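Local coordinates for protein hypothetical methylmalonyl-CoA decarboxylase alpha subunit (Sulfolobus tokodaii, PDB 1X0U) that is a carboxyl transferase-family subunit with two crotonase-like domains that packs as a hexamer and is of unproven function, at residues A[189-194]-A[237-242]; A[61-66]-A[73-78]. All blocks are in the same frame, centred on the assembly; numbering follows the deposited sequence.

Contact 1 of 2, residues A[189-194]-A[237-242]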
ATOM      1  N   ILE A 189      -3.013 -36.662   8.101  1.00 15.11           N
ATOM      2  CA  ILE A 189      -2.260 -37.821   8.555  1.00 15.73           C
ATOM      3  C   ILE A 189      -3.296 -38.689   9.268  1.00 17.07           C
ATOM      4  O   ILE A 189      -3.925 -38.254  10.232  1.00 16.86           O
ATOM      5  CB  ILE A 189      -1.171 -37.421   9.544  1.00 16.48           C
ATOM      6  CG1 ILE A 189      -0.168 -36.495   8.846  1.00 16.53           C
ATOM      7  CG2 ILE A 189      -0.506 -38.675  10.108  1.00 15.03           C
ATOM      8  CD1 ILE A 189       0.769 -35.772   9.789  1.00 15.71           C
ATOM      9  N   MET A 190      -3.477 -39.907   8.780  1.00 16.51           N
ATOM     10  CA  MET A 190      -4.464 -40.810   9.337  1.00 16.18           C
ATOM     11  C   MET A 190      -3.864 -42.148   9.736  1.00 16.43           C
ATOM     12  O   MET A 190      -2.953 -42.649   9.078  1.00 16.86           O
ATOM     13  CB  MET A 190      -5.571 -41.031   8.304  1.00 15.84           C
ATOM     14  CG  MET A 190      -6.732 -41.867   8.793  1.00 14.97           C
ATOM     15  SD  MET A 190      -8.080 -41.775   7.624  1.00 19.67           S
ATOM     16  CE  MET A 190      -9.147 -43.068   8.221  1.00 13.96           C
ATOM     17  N   ILE A 191      -4.383 -42.721  10.817  1.00 16.42           N
ATOM     18  CA  ILE A 191      -3.921 -44.016  11.311  1.00 17.91           C
ATOM     19  C   ILE A 191      -4.812 -45.103  10.720  1.00 18.29           C
ATOM     20  O   ILE A 191      -6.022 -44.928  10.619  1.00 17.73           O
ATOM     21  CB  ILE A 191      -4.009 -44.103  12.853  1.00 17.82           C
ATOM     22  CG1 ILE A 191      -3.160 -43.003  13.497  1.00 19.84           C
ATOM     23  CG2 ILE A 191      -3.527 -45.477  13.331  1.00 17.82           C
ATOM     24  CD1 ILE A 191      -3.811 -41.651  13.524  1.00 19.35           C
ATOM     25  N   LYS A 192      -4.227 -46.219  10.301  1.00 20.80           N
ATOM     26  CA  LYS A 192      -5.062 -47.279   9.758  1.00 23.46           C
ATOM     27  C   LYS A 192      -5.436 -48.230  10.877  1.00 22.37           C
ATOM     28  O   LYS A 192      -4.621 -48.545  11.733  1.00 23.63           O
ATOM     29  CB  LYS A 192      -4.380 -48.029   8.594  1.00 26.05           C
ATOM     30  CG  LYS A 192      -2.868 -48.189   8.661  1.00 29.47           C
ATOM     31  CD  LYS A 192      -2.334 -48.564   7.267  1.00 31.58           C
ATOM     32  CE  LYS A 192      -0.802 -48.552   7.181  1.00 31.33           C
ATOM     33  NZ  LYS A 192      -0.192 -49.867   7.541  1.00 33.52           N
ATOM     34  N   GLY A 193      -6.694 -48.649  10.874  1.00 21.47           N
ATOM     35  CA  GLY A 193      -7.190 -49.546  11.894  1.00 18.91           C
ATOM     36  C   GLY A 193      -8.704 -49.506  11.918  1.00 17.60           C
ATOM     37  O   GLY A 193      -9.332 -48.625  11.317  1.00 16.83           O
ATOM     38  N   ASP A 194      -9.290 -50.460  12.626  1.00 17.52           N
ATOM     39  CA  ASP A 194     -10.737 -50.563  12.740  1.00 15.86           C
ATOM     40  C   ASP A 194     -11.390 -49.288  13.257  1.00 15.09           C
ATOM     41  O   ASP A 194     -12.482 -48.934  12.821  1.00 15.97           O
ATOM     42  CB  ASP A 194     -11.106 -51.715  13.676  1.00 14.62           C
ATOM     43  CG  ASP A 194     -12.599 -51.873  13.823  1.00 14.30           C
ATOM     44  OD1 ASP A 194     -13.249 -52.286  12.841  1.00 16.28           O
ATOM     45  OD2 ASP A 194     -13.126 -51.567  14.911  1.00 15.43           O
ATOM     46  N   ASP A 237       0.689 -46.430  10.965  1.00 19.14           N
ATOM     47  CA  ASP A 237       0.243 -47.559  11.772  1.00 18.68           C
ATOM     48  C   ASP A 237      -0.218 -47.223  13.178  1.00 19.45           C
ATOM     49  O   ASP A 237      -1.045 -47.939  13.746  1.00 19.62           O
ATOM     50  CB  ASP A 237       1.360 -48.591  11.865  1.00 21.46           C
ATOM     51  CG  ASP A 237       1.677 -49.209  10.532  1.00 25.26           C
ATOM     52  OD1 ASP A 237       2.856 -49.558  10.305  1.00 29.45           O
ATOM     53  OD2 ASP A 237       0.744 -49.355   9.716  1.00 24.78           O
ATOM     54  N   SER A 238       0.311 -46.150  13.755  1.00 17.77           N
ATOM     55  CA  SER A 238      -0.091 -45.809  15.105  1.00 16.49           C
ATOM     56  C   SER A 238      -0.201 -44.316  15.369  1.00 16.81           C
ATOM     57  O   SER A 238       0.178 -43.481  14.550  1.00 18.04           O
ATOM     58  CB  SER A 238       0.886 -46.417  16.102  1.00 14.10           C
ATOM     59  OG  SER A 238       2.089 -45.680  16.113  1.00 13.04           O
ATOM     60  N   GLU A 239      -0.729 -43.994  16.540  1.00 16.94           N
ATOM     61  CA  GLU A 239      -0.896 -42.621  16.948  1.00 16.12           C
ATOM     62  C   GLU A 239       0.443 -41.999  17.305  1.00 16.73           C
ATOM     63  O   GLU A 239       0.674 -40.817  17.022  1.00 15.34           O
ATOM     64  CB  GLU A 239      -1.885 -42.561  18.108  1.00 16.19           C
ATOM     65  CG  GLU A 239      -3.310 -42.740  17.622  1.00 14.71           C
ATOM     66  CD  GLU A 239      -4.320 -42.826  18.737  1.00 16.04           C
ATOM     67  OE1 GLU A 239      -4.053 -42.282  19.828  1.00 16.09           O
ATOM     68  OE2 GLU A 239      -5.388 -43.426  18.510  1.00 15.05           O
ATOM     69  N   GLN A 240       1.328 -42.786  17.915  1.00 16.23           N
ATOM     70  CA  GLN A 240       2.651 -42.282  18.255  1.00 17.03           C
ATOM     71  C   GLN A 240       3.344 -41.908  16.950  1.00 16.69           C
ATOM     72  O   GLN A 240       4.030 -40.888  16.872  1.00 15.30           O
ATOM     73  CB  GLN A 240       3.484 -43.338  18.982  1.00 19.66           C
ATOM     74  CG  GLN A 240       4.901 -42.863  19.327  1.00 24.59           C
ATOM     75  CD  GLN A 240       4.926 -41.760  20.383  1.00 29.85           C
ATOM     76  OE1 GLN A 240       5.597 -40.734  20.220  1.00 31.94           O
ATOM     77  NE2 GLN A 240       4.200 -41.973  21.477  1.00 31.77           N
ATOM     78  N   GLU A 241       3.172 -42.748  15.926  1.00 18.11           N
ATOM     79  CA  GLU A 241       3.774 -42.481  14.621  1.00 17.42           C
ATOM     80  C   GLU A 241       3.127 -41.248  13.978  1.00 16.61           C
ATOM     81  O   GLU A 241       3.803 -40.435  13.356  1.00 18.54           O
ATOM     82  CB  GLU A 241       3.646 -43.708  13.703  1.00 20.09           C
ATOM     83  CG  GLU A 241       4.660 -44.834  14.007  1.00 24.64           C
ATOM     84  CD  GLU A 241       4.482 -46.095  13.146  1.00 28.30           C
ATOM     85  OE1 GLU A 241       5.322 -47.012  13.265  1.00 30.38           O
ATOM     86  OE2 GLU A 241       3.513 -46.181  12.358  1.00 30.87           O
ATOM     87  N   ALA A 242       1.819 -41.106  14.140  1.00 14.89           N
ATOM     88  CA  ALA A 242       1.116 -39.955  13.591  1.00 12.86           C
ATOM     89  C   ALA A 242       1.704 -38.667  14.162  1.00 12.87           C
ATOM     90  O   ALA A 242       1.971 -37.728  13.416  1.00 13.16           O
ATOM     91  CB  ALA A 242      -0.374 -40.033  13.922  1.00 11.27           C
TER

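Contact 2 of 2, residues A[61-66]-A[73-78]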
ATOM      1  N   PHE A  61     -12.947 -25.013  31.011  1.00 20.50           N
ATOM      2  CA  PHE A  61     -14.182 -25.362  31.702  1.00 19.70           C
ATOM      3  C   PHE A  61     -15.435 -25.076  30.880  1.00 19.78           C
ATOM      4  O   PHE A  61     -16.535 -25.458  31.275  1.00 19.64           O
ATOM      5  CB  PHE A  61     -14.271 -24.631  33.039  1.00 20.64           C
ATOM      6  CG  PHE A  61     -13.320 -25.147  34.084  1.00 22.33           C
ATOM      7  CD1 PHE A  61     -12.349 -24.314  34.635  1.00 23.76           C
ATOM      8  CD2 PHE A  61     -13.419 -26.455  34.550  1.00 22.87           C
ATOM      9  CE1 PHE A  61     -11.493 -24.774  35.637  1.00 24.29           C
ATOM     10  CE2 PHE A  61     -12.566 -26.923  35.556  1.00 25.22           C
ATOM     11  CZ  PHE A  61     -11.603 -26.078  36.099  1.00 22.74           C
ATOM     12  N   ALA A  62     -15.272 -24.420  29.735  1.00 18.93           N
ATOM     13  CA  ALA A  62     -16.409 -24.083  28.880  1.00 20.07           C
ATOM     14  C   ALA A  62     -17.312 -25.282  28.613  1.00 19.90           C
ATOM     15  O   ALA A  62     -16.845 -26.328  28.182  1.00 20.97           O
ATOM     16  CB  ALA A  62     -15.916 -23.502  27.564  1.00 20.42           C
ATOM     17  N   THR A  63     -18.608 -25.118  28.863  1.00 19.74           N
ATOM     18  CA  THR A  63     -19.577 -26.198  28.663  1.00 20.81           C
ATOM     19  C   THR A  63     -20.620 -25.887  27.599  1.00 19.91           C
ATOM     20  O   THR A  63     -20.664 -24.787  27.046  1.00 19.92           O
ATOM     21  CB  THR A  63     -20.345 -26.520  29.973  1.00 20.10           C
ATOM     22  OG1 THR A  63     -20.761 -25.295  30.589  1.00 20.98           O
ATOM     23  CG2 THR A  63     -19.476 -27.299  30.940  1.00 20.04           C
ATOM     24  N   THR A  64     -21.464 -26.872  27.314  1.00 19.99           N
ATOM     25  CA  THR A  64     -22.527 -26.690  26.334  1.00 19.90           C
ATOM     26  C   THR A  64     -23.633 -25.863  26.975  1.00 21.43           C
ATOM     27  O   THR A  64     -23.786 -25.863  28.193  1.00 19.24           O
ATOM     28  CB  THR A  64     -23.128 -28.025  25.886  1.00 18.89           C
ATOM     29  OG1 THR A  64     -24.233 -27.768  25.012  1.00 16.76           O
ATOM     30  CG2 THR A  64     -23.612 -28.833  27.091  1.00 14.60           C
ATOM     31  N   ARG A  65     -24.393 -25.159  26.143  1.00 25.14           N
ATOM     32  CA  ARG A  65     -25.492 -24.325  26.612  1.00 26.83           C
ATOM     33  C   ARG A  65     -26.817 -24.884  26.121  1.00 28.38           C
ATOM     34  O   ARG A  65     -27.880 -24.333  26.420  1.00 30.37           O
ATOM     35  CB  ARG A  65     -25.332 -22.899  26.092  1.00 26.41           C
ATOM     36  CG  ARG A  65     -24.033 -22.241  26.496  1.00 29.57           C
ATOM     37  CD  ARG A  65     -23.939 -20.875  25.889  1.00 29.46           C
ATOM     38  NE  ARG A  65     -22.667 -20.219  26.161  1.00 30.14           N
ATOM     39  CZ  ARG A  65     -22.401 -18.964  25.817  1.00 28.12           C
ATOM     40  NH1 ARG A  65     -23.323 -18.244  25.195  1.00 26.52           N
ATOM     41  NH2 ARG A  65     -21.220 -18.427  26.089  1.00 26.60           N
ATOM     42  N   ALA A  66     -26.753 -25.963  25.346  1.00 28.51           N
ATOM     43  CA  ALA A  66     -27.960 -26.589  24.822  1.00 29.60           C
ATOM     44  C   ALA A  66     -28.750 -27.151  25.995  1.00 30.77           C
ATOM     45  O   ALA A  66     -28.177 -27.471  27.034  1.00 28.34           O
ATOM     46  CB  ALA A  66     -27.598 -27.704  23.851  1.00 29.73           C
ATOM     47  N   LYS A  73     -28.204 -31.786  31.443  1.00 51.66           N
ATOM     48  CA  LYS A  73     -27.673 -32.652  32.486  1.00 52.90           C
ATOM     49  C   LYS A  73     -26.227 -33.048  32.166  1.00 53.12           C
ATOM     50  O   LYS A  73     -25.363 -33.073  33.053  1.00 52.96           O
ATOM     51  CB  LYS A  73     -28.536 -33.912  32.597  1.00 54.13           C
ATOM     52  CG  LYS A  73     -30.030 -33.636  32.599  1.00 55.22           C
ATOM     53  CD  LYS A  73     -30.462 -32.847  33.829  1.00 55.82           C
ATOM     54  CE  LYS A  73     -31.787 -32.127  33.588  1.00 56.33           C
ATOM     55  NZ  LYS A  73     -32.825 -33.004  32.971  1.00 56.41           N
ATOM     56  N   GLN A  74     -25.982 -33.361  30.892  1.00 52.32           N
ATOM     57  CA  GLN A  74     -24.656 -33.766  30.410  1.00 52.08           C
ATOM     58  C   GLN A  74     -23.686 -32.606  30.184  1.00 50.17           C
ATOM     59  O   GLN A  74     -23.253 -32.357  29.050  1.00 50.74           O
ATOM     60  CB  GLN A  74     -24.786 -34.560  29.104  1.00 53.72           C
ATOM     61  CG  GLN A  74     -25.186 -36.016  29.280  1.00 56.82           C
ATOM     62  CD  GLN A  74     -24.132 -36.827  30.012  1.00 58.10           C
ATOM     63  OE1 GLN A  74     -23.835 -36.573  31.181  1.00 59.81           O
ATOM     64  NE2 GLN A  74     -23.553 -37.806  29.320  1.00 58.49           N
ATOM     65  N   ARG A  75     -23.331 -31.900  31.254  1.00 46.85           N
ATOM     66  CA  ARG A  75     -22.403 -30.787  31.117  1.00 42.62           C
ATOM     67  C   ARG A  75     -20.955 -31.177  31.421  1.00 39.27           C
ATOM     68  O   ARG A  75     -20.481 -31.040  32.554  1.00 39.95           O
ATOM     69  CB  ARG A  75     -22.830 -29.613  32.007  1.00 43.69           C
ATOM     70  CG  ARG A  75     -23.669 -28.564  31.280  1.00 42.79           C
ATOM     71  CD  ARG A  75     -25.009 -29.123  30.860  1.00 43.67           C
ATOM     72  NE  ARG A  75     -25.722 -28.270  29.905  1.00 44.95           N
ATOM     73  CZ  ARG A  75     -26.082 -27.007  30.126  1.00 44.46           C
ATOM     74  NH1 ARG A  75     -26.730 -26.330  29.187  1.00 43.00           N
ATOM     75  NH2 ARG A  75     -25.791 -26.414  31.276  1.00 45.33           N
ATOM     76  N   PHE A  76     -20.260 -31.666  30.401  1.00 32.85           N
ATOM     77  CA  PHE A  76     -18.865 -32.058  30.545  1.00 28.73           C
ATOM     78  C   PHE A  76     -17.985 -30.832  30.349  1.00 26.14           C
ATOM     79  O   PHE A  76     -18.119 -30.132  29.353  1.00 26.15           O
ATOM     80  CB  PHE A  76     -18.498 -33.096  29.487  1.00 28.20           C
ATOM     81  CG  PHE A  76     -19.110 -34.445  29.709  1.00 25.78           C
ATOM     82  CD1 PHE A  76     -18.553 -35.330  30.624  1.00 25.35           C
ATOM     83  CD2 PHE A  76     -20.222 -34.847  28.973  1.00 25.39           C
ATOM     84  CE1 PHE A  76     -19.091 -36.606  30.800  1.00 25.97           C
ATOM     85  CE2 PHE A  76     -20.768 -36.120  29.140  1.00 25.03           C
ATOM     86  CZ  PHE A  76     -20.201 -37.001  30.054  1.00 24.63           C
ATOM     87  N   TYR A  77     -17.093 -30.560  31.291  1.00 24.29           N
ATOM     88  CA  TYR A  77     -16.196 -29.410  31.154  1.00 23.60           C
ATOM     89  C   TYR A  77     -15.377 -29.535  29.868  1.00 21.87           C
ATOM     90  O   TYR A  77     -14.796 -30.588  29.603  1.00 20.03           O
ATOM     91  CB  TYR A  77     -15.232 -29.331  32.336  1.00 24.12           C
ATOM     92  CG  TYR A  77     -15.857 -28.875  33.633  1.00 27.45           C
ATOM     93  CD1 TYR A  77     -16.544 -27.663  33.711  1.00 27.94           C
ATOM     94  CD2 TYR A  77     -15.711 -29.628  34.798  1.00 26.85           C
ATOM     95  CE1 TYR A  77     -17.069 -27.209  34.921  1.00 28.49           C
ATOM     96  CE2 TYR A  77     -16.226 -29.190  36.006  1.00 29.38           C
ATOM     97  CZ  TYR A  77     -16.903 -27.981  36.065  1.00 30.16           C
ATOM     98  OH  TYR A  77     -17.409 -27.558  37.272  1.00 33.02           O
ATOM     99  N   GLY A  78     -15.331 -28.465  29.078  1.00 20.09           N
ATOM    100  CA  GLY A  78     -14.572 -28.495  27.840  1.00 19.62           C
ATOM    101  C   GLY A  78     -15.403 -28.856  26.622  1.00 18.78           C
ATOM    102  O   GLY A  78     -14.958 -28.681  25.488  1.00 19.45           O
TER
HETATM  103  O   HOH W   1     -20.583 -29.671  27.781  1.00 22.53           O

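Contact 1 of 2, residues A[189-194]-A[237-242]
Ile191 and Ala242 make the apolar heart of this contact, CD1 of the isoleucine lying 3.8 Å from CB of the alanine. Two residues earlier in the strand, Ile189 leans on the same helical turn with its CG2 branch, 4.0 Å from Ala242 CA. Ile191 also spreads its two branches over the backbone leading into the helix: CG2 rests 3.5 Å from Asp237 O, while CG1 sits beside Ser238 O and the aliphatic CG of Glu239. With CG1 beside the backbone N (chi1 -59°) and CG2 anti to it, one residue reaches both carbonyls. Ile169 of the neighbouring strand touches Ile191 and Ala242 and continues the apolar layer.

The fold here is that of the crotonase-like (ClpP) superfamily. Strand 187-191 is the last but one of its sheet, and the chain leaves the edge strand 234-236 through a short turn into helix 239-252, which packs back across strand 187-191.

Polar groups secure that turn. Ser238 is the N-cap, its OG accepting from Glu241 N at 3.1 Å with a fairly straight N-H...O angle of 160°. Glu241 in turn sends OE2 back to Asp237 N, meeting the donor nearly along its C-O axis at 3.2 Å, so backbone and side chain hold each other across the first helical turn. The carboxylate of buried Glu239 is taken up outside the two segments: OE2 bonds Tyr196 OH, and OE1 meets Arg45 in a salt bridge and Leu40 N.

At the outer margin Lys192 and Asp237 lie alongside each other, their side chains heading in one direction, and form a salt bridge between NZ and OD2. The modelled separation is too short to be taken literally. The lysine chain is extended until a bend at chi4 (89°) turns NZ to the carboxylate.

Contact 2 of 2, residues A[61-66]-A[73-78]
Phe61 drives its edge into the face of Tyr77, a T-shaped pair with centroids 4.8 Å apart and planes at 73°. The two residues belong to an irregular loop between strands 56-57 and 81-88 of a crotonase-type sheet, in which both arms lack regular secondary structure. Phe61 CD2 stands over the tyrosine ring, displaced toward its rim and 3.5 Å from Tyr77 CD1, whereas Phe61 O comes to the edge of that ring in its plane. Beside the pair, a weak backbone bond runs from Gly78 N to Ala62 O, and the methyl CG2 of Thr63 packs against Phe76 O.

Farther along, Arg75 reaches across to the other arm. Thr64 O sits over the centre of its guanidinium face, 3.1 Å above the plane, too poorly angled to be a hydrogen bond. The bond is made by NH1, which donates to Ala66 O at 2.8 Å from above the carbonyl plane. A bend at chi2 (66°) swings the arginine chain over the Thr64 methyl, CG2 to NE being 3.6 Å, and NE has a weak bond to Leu71 O.

Behind these contacts, Thr64 OG1 accepts from Ala66 N in an ST turn and also pairs with Glu142, which fixes the threonine's rotation and presents CG2 to the arginine. Helix 8-23 packs on both aromatic rings through Ala22. The second subunit closes in too: Glu481 O of that chain bonds Thr63 OG1, and Lys482 O of the same chain takes Arg65 NH2, while Glu109 of a third subunit forms a salt bridge with Arg65 NH1. Between the arms a single water bridges the backbones, accepting from Thr64 N and donating to Phe76 O, each at 3.0 Å.

From the N terminus, the chain passes helix 8-23 and strand 56-57 and then meets contact 2, where 61-66 and 73-78 close a loop of six intervening residues before strand 81-88. Contact 1 comes later and spans 42 residues, which hold three helices and the short strands 197-199 and 234-236. The two are in series, neither nested nor crossed. Contact 2 sits at the strand 56-57 side of the same seven-stranded sheet whose other edge is strand 234-236, where contact 1 joins strand 187-191 to helix 239-252. Their centres are 29 Å apart and their nearest atoms about 18 Å. Contact 2 meets other subunits; contact 1 stays within its own chain.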